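Local coordinates for protein gamma-hexachlorocyclohexane dehydrochlorinase (Sphingomonas paucimobilis, PDB 3A76) that catalyses the two successive dehydrochlorinations of the pesticide gamma-hexachlorocyclohexane (lindane) to a tetrachlorocyclohexadiene, releasing chloride and a proton at each step, at residues B[135-140]-B[147-152]; B[86-91]-B[114-119]. All blocks are in the same frame, centred on the assembly; numbering follows the deposited sequence.

Interaction 1: residues B[135-140]-B[147-152]; sequences DEYERR and SKRNAC
Ser147 and Lys148 both donate a backbone N-H to one acceptor, Glu136 O, forming a classic beta bulge in an antiparallel hairpin. Ser147 N lies 2.7 Å and Lys148 N 3.0 Å from Glu136 O, both on the same face of its carbonyl plane. Glu136 N returns a bond of 3.1 Å to Lys148 O, so the second bulge residue also forms a regular hydrogen-bonded pair with Glu136. Next in register, in a non-hydrogen-bonded pair, Asp135 and Arg149 run side by side and join in a bidentate salt bridge. Arg149 NH1 reaches Asp135 OD1 at 2.6 Å, while Arg149 NE meets Asp135 OD2 at 2.8 Å. Both bonds are nearly straight and use the syn sides of the carboxylate; the nitrogens sit somewhat out of its plane, which is turned 26° from the guanidinium, whereas the oxygens lie in the guanidinium plane. A bend in the arginine chain at chi3 (-75°) brings this edge round to the acid, and the two bonds fix the rotation of a buried ion pair. On the other face of the sheet, an extended Glu136 lies beside Lys148, whose chain bends so that its amine leads away; Glu136 OE1 rests 3.9 Å from Lys148 CD. Strand 60-64 flanks the hairpin, pairing Glu61 with Ser147 and packing Trp62 on Arg149; helix 22-45 covers the Asp135 face, and strand 107-120 borders the opposite edge.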
ATOM      1  N   ASP B 135       0.251   0.027 -17.070  1.00 23.72           N
ATOM      2  CA  ASP B 135       1.113  -1.097 -17.353  1.00 24.03           C
ATOM      3  C   ASP B 135       0.453  -2.102 -18.286  1.00 24.50           C
ATOM      4  O   ASP B 135      -0.782  -2.216 -18.340  1.00 23.91           O
ATOM      5  CB  ASP B 135       1.488  -1.823 -16.047  1.00 23.63           C
ATOM      6  CG  ASP B 135       2.302  -0.965 -15.090  1.00 23.32           C
ATOM      7  OD1 ASP B 135       2.209  -1.207 -13.864  1.00 22.29           O
ATOM      8  OD2 ASP B 135       3.042  -0.073 -15.550  1.00 22.08           O
ATOM      9  N   GLU B 136       1.305  -2.834 -19.001  1.00 25.16           N
ATOM     10  CA  GLU B 136       0.905  -4.015 -19.739  1.00 25.83           C
ATOM     11  C   GLU B 136       1.839  -5.119 -19.336  1.00 25.87           C
ATOM     12  O   GLU B 136       3.050  -4.900 -19.241  1.00 25.71           O
ATOM     13  CB  GLU B 136       1.034  -3.791 -21.235  1.00 26.08           C
ATOM     14  CG  GLU B 136       0.061  -2.794 -21.839  1.00 27.48           C
ATOM     15  CD  GLU B 136       0.337  -2.596 -23.320  1.00 29.27           C
ATOM     16  OE1 GLU B 136       0.041  -1.508 -23.843  1.00 29.50           O
ATOM     17  OE2 GLU B 136       0.890  -3.529 -23.951  1.00 30.43           O
ATOM     18  N   TYR B 137       1.273  -6.297 -19.100  1.00 26.47           N
ATOM     19  CA  TYR B 137       2.040  -7.496 -18.761  1.00 27.34           C
ATOM     20  C   TYR B 137       1.821  -8.590 -19.810  1.00 27.75           C
ATOM     21  O   TYR B 137       0.733  -8.728 -20.371  1.00 27.90           O
ATOM     22  CB  TYR B 137       1.659  -8.029 -17.369  1.00 27.45           C
ATOM     23  CG  TYR B 137       1.763  -7.002 -16.269  1.00 27.87           C
ATOM     24  CD1 TYR B 137       0.667  -6.206 -15.919  1.00 27.91           C
ATOM     25  CD2 TYR B 137       2.960  -6.814 -15.587  1.00 28.20           C
ATOM     26  CE1 TYR B 137       0.757  -5.248 -14.900  1.00 29.40           C
ATOM     27  CE2 TYR B 137       3.066  -5.861 -14.576  1.00 30.00           C
ATOM     28  CZ  TYR B 137       1.968  -5.079 -14.233  1.00 30.38           C
ATOM     29  OH  TYR B 137       2.096  -4.139 -13.228  1.00 31.07           O
ATOM     30  N   GLU B 138       2.861  -9.371 -20.063  1.00 28.23           N
ATOM     31  CA  GLU B 138       2.802 -10.386 -21.099  1.00 28.79           C
ATOM     32  C   GLU B 138       3.364 -11.702 -20.601  1.00 28.90           C
ATOM     33  O   GLU B 138       4.455 -11.741 -20.014  1.00 29.09           O
ATOM     34  CB  GLU B 138       3.574  -9.913 -22.329  1.00 29.00           C
ATOM     35  CG  GLU B 138       3.477 -10.805 -23.546  1.00 28.93           C
ATOM     36  CD  GLU B 138       4.014 -10.112 -24.781  1.00 29.50           C
ATOM     37  OE1 GLU B 138       3.494  -9.026 -25.133  1.00 29.93           O
ATOM     38  OE2 GLU B 138       4.963 -10.645 -25.388  1.00 29.31           O
ATOM     39  N   ARG B 139       2.614 -12.773 -20.846  1.00 28.83           N
ATOM     40  CA  ARG B 139       3.036 -14.115 -20.475  1.00 29.08           C
ATOM     41  C   ARG B 139       3.584 -14.857 -21.698  1.00 29.37           C
ATOM     42  O   ARG B 139       2.862 -15.086 -22.678  1.00 29.74           O
ATOM     43  CB  ARG B 139       1.866 -14.876 -19.867  1.00 28.67           C
ATOM     44  CG  ARG B 139       2.251 -16.126 -19.104  1.00 28.13           C
ATOM     45  CD  ARG B 139       1.211 -17.172 -19.393  1.00 27.04           C
ATOM     46  NE  ARG B 139       0.715 -17.853 -18.208  1.00 25.59           N
ATOM     47  CZ  ARG B 139      -0.572 -17.889 -17.857  1.00 25.24           C
ATOM     48  NH1 ARG B 139      -1.497 -17.281 -18.596  1.00 24.32           N
ATOM     49  NH2 ARG B 139      -0.941 -18.545 -16.769  1.00 24.91           N
ATOM     50  N   ARG B 140       4.865 -15.206 -21.639  1.00 29.38           N
ATOM     51  CA  ARG B 140       5.505 -16.000 -22.676  1.00 29.27           C
ATOM     52  C   ARG B 140       6.094 -17.253 -22.051  1.00 30.05           C
ATOM     53  O   ARG B 140       7.072 -17.170 -21.301  1.00 30.24           O
ATOM     54  CB  ARG B 140       6.624 -15.217 -23.365  1.00 28.61           C
ATOM     55  CG  ARG B 140       6.223 -13.886 -23.962  1.00 26.76           C
ATOM     56  CD  ARG B 140       7.443 -13.172 -24.494  1.00 23.70           C
ATOM     57  NE  ARG B 140       7.162 -11.779 -24.826  1.00 22.24           N
ATOM     58  CZ  ARG B 140       8.053 -10.917 -25.319  1.00 22.41           C
ATOM     59  NH1 ARG B 140       9.311 -11.281 -25.552  1.00 20.81           N
ATOM     60  NH2 ARG B 140       7.680  -9.672 -25.573  1.00 24.06           N
ATOM     61  N   SER B 147       5.426  -5.829 -20.260  1.00 26.19           N
ATOM     62  CA  SER B 147       5.514  -5.517 -21.677  1.00 26.13           C
ATOM     63  C   SER B 147       5.635  -4.009 -21.834  1.00 26.08           C
ATOM     64  O   SER B 147       6.266  -3.511 -22.772  1.00 26.54           O
ATOM     65  CB  SER B 147       4.276  -6.005 -22.412  1.00 25.84           C
ATOM     66  OG  SER B 147       4.035  -5.163 -23.533  1.00 27.37           O
ATOM     67  N   LYS B 148       5.011  -3.278 -20.917  1.00 25.66           N
ATOM     68  CA  LYS B 148       5.064  -1.826 -20.952  1.00 25.55           C
ATOM     69  C   LYS B 148       4.830  -1.289 -19.548  1.00 25.03           C
ATOM     70  O   LYS B 148       4.218  -1.962 -18.708  1.00 24.81           O
ATOM     71  CB  LYS B 148       4.009  -1.271 -21.923  1.00 25.81           C
ATOM     72  CG  LYS B 148       4.415   0.003 -22.653  1.00 27.50           C
ATOM     73  CD  LYS B 148       3.501   0.303 -23.860  1.00 30.42           C
ATOM     74  CE  LYS B 148       3.795  -0.589 -25.088  1.00 31.70           C
ATOM     75  NZ  LYS B 148       5.055  -0.246 -25.815  1.00 31.21           N
ATOM     76  N   ARG B 149       5.344  -0.084 -19.310  1.00 24.46           N
ATOM     77  CA  ARG B 149       5.004   0.708 -18.144  1.00 24.28           C
ATOM     78  C   ARG B 149       5.056   2.155 -18.550  1.00 24.23           C
ATOM     79  O   ARG B 149       6.069   2.606 -19.078  1.00 24.54           O
ATOM     80  CB  ARG B 149       5.973   0.469 -16.958  1.00 23.89           C
ATOM     81  CG  ARG B 149       5.939   1.600 -15.893  1.00 23.67           C
ATOM     82  CD  ARG B 149       6.313   1.149 -14.479  1.00 21.12           C
ATOM     83  NE  ARG B 149       5.241   0.382 -13.851  1.00 19.77           N
ATOM     84  CZ  ARG B 149       5.241  -0.075 -12.595  1.00 19.74           C
ATOM     85  NH1 ARG B 149       4.192  -0.764 -12.163  1.00 17.95           N
ATOM     86  NH2 ARG B 149       6.268   0.142 -11.767  1.00 18.40           N
ATOM     87  N   ASN B 150       3.964   2.877 -18.308  1.00 23.99           N
ATOM     88  CA  ASN B 150       4.026   4.337 -18.300  1.00 24.20           C
ATOM     89  C   ASN B 150       3.864   4.857 -16.864  1.00 23.94           C
ATOM     90  O   ASN B 150       2.973   4.430 -16.121  1.00 24.52           O
ATOM     91  CB  ASN B 150       2.994   4.958 -19.262  1.00 23.96           C
ATOM     92  CG  ASN B 150       3.069   6.475 -19.314  1.00 24.58           C
ATOM     93  OD1 ASN B 150       2.428   7.168 -18.518  1.00 25.32           O
ATOM     94  ND2 ASN B 150       3.842   7.003 -20.267  1.00 25.17           N
ATOM     95  N   ALA B 151       4.751   5.764 -16.483  1.00 23.48           N
ATOM     96  CA  ALA B 151       4.712   6.385 -15.186  1.00 22.75           C
ATOM     97  C   ALA B 151       4.423   7.842 -15.422  1.00 22.69           C
ATOM     98  O   ALA B 151       5.161   8.527 -16.117  1.00 22.02           O
ATOM     99  CB  ALA B 151       6.035   6.213 -14.478  1.00 22.62           C
ATOM    100  N   CYS B 152       3.334   8.307 -14.825  1.00 23.00           N
ATOM    101  CA  CYS B 152       2.886   9.669 -14.986  1.00 23.66           C
ATOM    102  C   CYS B 152       2.823  10.278 -13.597  1.00 23.20           C
ATOM    103  O   CYS B 152       2.132   9.751 -12.724  1.00 22.91           O
ATOM    104  CB  CYS B 152       1.495   9.668 -15.637  1.00 23.92           C
ATOM    105  SG  CYS B 152       0.696  11.282 -15.714  1.00 27.23           S
TER

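Interaction 2: residues B[86-91]-B[114-119]; sequences PMFHEC and VLLLGN
Leu116 makes the first touch of its strand with the region where helix 72-87 gives way to strand 88-102: its CD2 methyl meets CZ of the Phe88 ring at 4.0 Å, the two side chains arriving from opposite directions. This apolar side approaches the inferred active site, with Leu116 touching His93, the inferred proton acceptor, and lying near bound spermidine. Leu117 contributes through its backbone, where Leu117 O takes a CA-H...O contact from Cys91 CA at 3.3 Å. Gly118 then pairs with Cys91 in a non-hydrogen-bonded bridge whose CA atoms are just 3.8 Å apart. The Phe88 ring lies beside this glycine, its CE1 4.1 Å from Gly118 CA. Asn119, which buries the most surface here, is held through both its backbone N and O to the facing segment. Asn119 N donates to Glu90 O at 2.9 Å, and Asn119 O accepts from His89 N at 2.8 Å, both donors lying nearly along the C=O axis. With CG beside the backbone N (chi1 -81°), the Asn119 amide runs alongside the Glu90 carboxylate, their planes almost perpendicular, and Asn119 ND2 makes a weak bond of 3.4 Å to Glu90 OE1. Stronger partners lie beyond: Glu90 OE1 reaches Tyr155 of the second subunit, while the Asn119 amide ties to its own chain, OD1 to Ser126 and ND2 to the Phe164 carbonyl. Two backbone bonds therefore set the strand junction, and the weak side-chain bond adds little beside these outside partners.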
ATOM      1  N   PRO B  86      21.600   8.111  -9.586  1.00 25.72           N
ATOM      2  CA  PRO B  86      22.285   9.401  -9.370  1.00 25.97           C
ATOM      3  C   PRO B  86      21.396  10.564  -8.924  1.00 26.41           C
ATOM      4  O   PRO B  86      21.893  11.486  -8.299  1.00 26.64           O
ATOM      5  CB  PRO B  86      22.909   9.719 -10.739  1.00 26.18           C
ATOM      6  CG  PRO B  86      22.951   8.416 -11.460  1.00 26.29           C
ATOM      7  CD  PRO B  86      21.775   7.623 -10.966  1.00 25.76           C
ATOM      8  N   MET B  87      20.103  10.518  -9.236  1.00 27.00           N
ATOM      9  CA  MET B  87      19.152  11.597  -8.896  1.00 27.42           C
ATOM     10  C   MET B  87      18.872  11.743  -7.388  1.00 27.05           C
ATOM     11  O   MET B  87      18.650  12.851  -6.889  1.00 26.65           O
ATOM     12  CB  MET B  87      17.833  11.368  -9.652  1.00 27.82           C
ATOM     13  CG  MET B  87      16.827  12.505  -9.560  1.00 31.12           C
ATOM     14  SD  MET B  87      15.339  12.223 -10.559  1.00 36.55           S
ATOM     15  CE  MET B  87      15.911  12.799 -12.163  1.00 36.09           C
ATOM     16  N   PHE B  88      18.878  10.615  -6.680  1.00 26.87           N
ATOM     17  CA  PHE B  88      18.479  10.548  -5.272  1.00 26.59           C
ATOM     18  C   PHE B  88      19.604  10.001  -4.399  1.00 26.42           C
ATOM     19  O   PHE B  88      20.340   9.103  -4.824  1.00 26.72           O
ATOM     20  CB  PHE B  88      17.326   9.559  -5.110  1.00 26.59           C
ATOM     21  CG  PHE B  88      16.009  10.024  -5.666  1.00 26.31           C
ATOM     22  CD1 PHE B  88      15.129  10.752  -4.871  1.00 24.33           C
ATOM     23  CD2 PHE B  88      15.614   9.656  -6.953  1.00 25.30           C
ATOM     24  CE1 PHE B  88      13.903  11.146  -5.357  1.00 25.66           C
ATOM     25  CE2 PHE B  88      14.379  10.061  -7.459  1.00 27.20           C
ATOM     26  CZ  PHE B  88      13.518  10.804  -6.658  1.00 25.89           C
ATOM     27  N   HIS B  89      19.714  10.488  -3.168  1.00 25.53           N
ATOM     28  CA  HIS B  89      20.577   9.804  -2.194  1.00 25.01           C
ATOM     29  C   HIS B  89      19.950   8.463  -1.834  1.00 25.00           C
ATOM     30  O   HIS B  89      20.601   7.415  -1.883  1.00 25.29           O
ATOM     31  CB  HIS B  89      20.834  10.673  -0.965  1.00 24.18           C
ATOM     32  CG  HIS B  89      21.776  11.798  -1.240  1.00 22.65           C
ATOM     33  ND1 HIS B  89      23.083  11.586  -1.636  1.00 20.81           N
ATOM     34  CD2 HIS B  89      21.598  13.138  -1.212  1.00 19.13           C
ATOM     35  CE1 HIS B  89      23.668  12.752  -1.831  1.00 19.77           C
ATOM     36  NE2 HIS B  89      22.791  13.707  -1.583  1.00 19.39           N
ATOM     37  N   GLU B  90      18.672   8.521  -1.491  1.00 24.71           N
ATOM     38  CA  GLU B  90      17.808   7.358  -1.463  1.00 24.69           C
ATOM     39  C   GLU B  90      16.375   7.775  -1.745  1.00 24.02           C
ATOM     40  O   GLU B  90      16.030   8.961  -1.732  1.00 24.23           O
ATOM     41  CB  GLU B  90      17.874   6.553  -0.136  1.00 25.35           C
ATOM     42  CG  GLU B  90      18.378   7.206   1.178  1.00 26.79           C
ATOM     43  CD  GLU B  90      18.079   8.680   1.360  1.00 28.71           C
ATOM     44  OE1 GLU B  90      16.947   9.122   1.138  1.00 32.70           O
ATOM     45  OE2 GLU B  90      18.995   9.412   1.764  1.00 32.46           O
ATOM     46  N   CYS B  91      15.537   6.785  -1.996  1.00 23.23           N
ATOM     47  CA  CYS B  91      14.123   7.031  -2.161  1.00 23.03           C
ATOM     48  C   CYS B  91      13.387   5.779  -1.744  1.00 22.47           C
ATOM     49  O   CYS B  91      13.985   4.707  -1.632  1.00 21.69           O
ATOM     50  CB  CYS B  91      13.796   7.382  -3.620  1.00 22.16           C
ATOM     51  SG  CYS B  91      14.244   6.090  -4.733  1.00 24.32           S
ATOM     52  N   VAL B 114       1.400   5.137  -6.922  1.00 18.04           N
ATOM     53  CA  VAL B 114       2.608   5.052  -6.108  1.00 18.23           C
ATOM     54  C   VAL B 114       2.796   6.328  -5.338  1.00 18.63           C
ATOM     55  O   VAL B 114       2.552   7.412  -5.853  1.00 18.93           O
ATOM     56  CB  VAL B 114       3.901   4.708  -6.942  1.00 18.54           C
ATOM     57  CG1 VAL B 114       4.277   5.839  -7.916  1.00 16.63           C
ATOM     58  CG2 VAL B 114       5.088   4.345  -6.012  1.00 16.69           C
ATOM     59  N   LEU B 115       3.232   6.178  -4.098  1.00 19.23           N
ATOM     60  CA  LEU B 115       3.719   7.293  -3.307  1.00 19.96           C
ATOM     61  C   LEU B 115       5.218   7.113  -3.129  1.00 20.61           C
ATOM     62  O   LEU B 115       5.680   6.082  -2.586  1.00 20.78           O
ATOM     63  CB  LEU B 115       2.985   7.326  -1.967  1.00 19.91           C
ATOM     64  CG  LEU B 115       2.954   8.537  -1.027  1.00 21.51           C
ATOM     65  CD1 LEU B 115       3.743   8.256   0.231  1.00 23.07           C
ATOM     66  CD2 LEU B 115       3.298   9.882  -1.684  1.00 19.13           C
ATOM     67  N   LEU B 116       5.967   8.108  -3.607  1.00 21.15           N
ATOM     68  CA  LEU B 116       7.419   8.132  -3.505  1.00 22.21           C
ATOM     69  C   LEU B 116       7.896   9.230  -2.569  1.00 22.60           C
ATOM     70  O   LEU B 116       7.572  10.409  -2.763  1.00 23.79           O
ATOM     71  CB  LEU B 116       8.075   8.334  -4.884  1.00 22.52           C
ATOM     72  CG  LEU B 116       9.612   8.496  -4.991  1.00 24.83           C
ATOM     73  CD1 LEU B 116      10.125   8.093  -6.346  1.00 28.14           C
ATOM     74  CD2 LEU B 116      10.084   9.936  -4.711  1.00 27.68           C
ATOM     75  N   LEU B 117       8.692   8.835  -1.581  1.00 22.22           N
ATOM     76  CA  LEU B 117       9.440   9.766  -0.724  1.00 21.85           C
ATOM     77  C   LEU B 117      10.932   9.573  -0.958  1.00 21.19           C
ATOM     78  O   LEU B 117      11.412   8.444  -0.977  1.00 20.90           O
ATOM     79  CB  LEU B 117       9.131   9.491   0.744  1.00 21.63           C
ATOM     80  CG  LEU B 117       7.674   9.450   1.162  1.00 21.81           C
ATOM     81  CD1 LEU B 117       7.553   9.004   2.623  1.00 23.40           C
ATOM     82  CD2 LEU B 117       7.052  10.810   0.936  1.00 21.16           C
ATOM     83  N   GLY B 118      11.668  10.669  -1.133  1.00 20.94           N
ATOM     84  CA  GLY B 118      13.101  10.574  -1.365  1.00 20.25           C
ATOM     85  C   GLY B 118      13.891  11.825  -1.069  1.00 20.22           C
ATOM     86  O   GLY B 118      13.327  12.868  -0.783  1.00 19.56           O
ATOM     87  N   ASN B 119      15.212  11.702  -1.110  1.00 20.78           N
ATOM     88  CA  ASN B 119      16.080  12.874  -1.040  1.00 22.05           C
ATOM     89  C   ASN B 119      16.813  13.050  -2.356  1.00 22.26           C
ATOM     90  O   ASN B 119      17.562  12.170  -2.771  1.00 22.78           O
ATOM     91  CB  ASN B 119      17.101  12.772   0.105  1.00 21.68           C
ATOM     92  CG  ASN B 119      16.520  13.153   1.446  1.00 21.82           C
ATOM     93  OD1 ASN B 119      15.919  14.209   1.595  1.00 23.28           O
ATOM     94  ND2 ASN B 119      16.723  12.298   2.443  1.00 19.78           N
TER

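Read from the N terminus, helix 72-87 runs into strand 88-102, and interaction 2 closes when strand 107-120 returns to residues 86-91, enclosing 22 residues that are mostly strand. The chain then turns into strand 125-140, and interaction 1 closes a much shorter excursion of six residues as strand 143-158 folds back. The two closures follow in series, neither nested nor crossed. Both belong to one mixed sheet of the SnoaL-like domain, where strands 107-120 and 125-140 are neighbours. Interaction 2 thus joins the outer strand to the sheet and interaction 1 its interior pair, on opposite sides of the chain's centre, about 22 Å apart between centres.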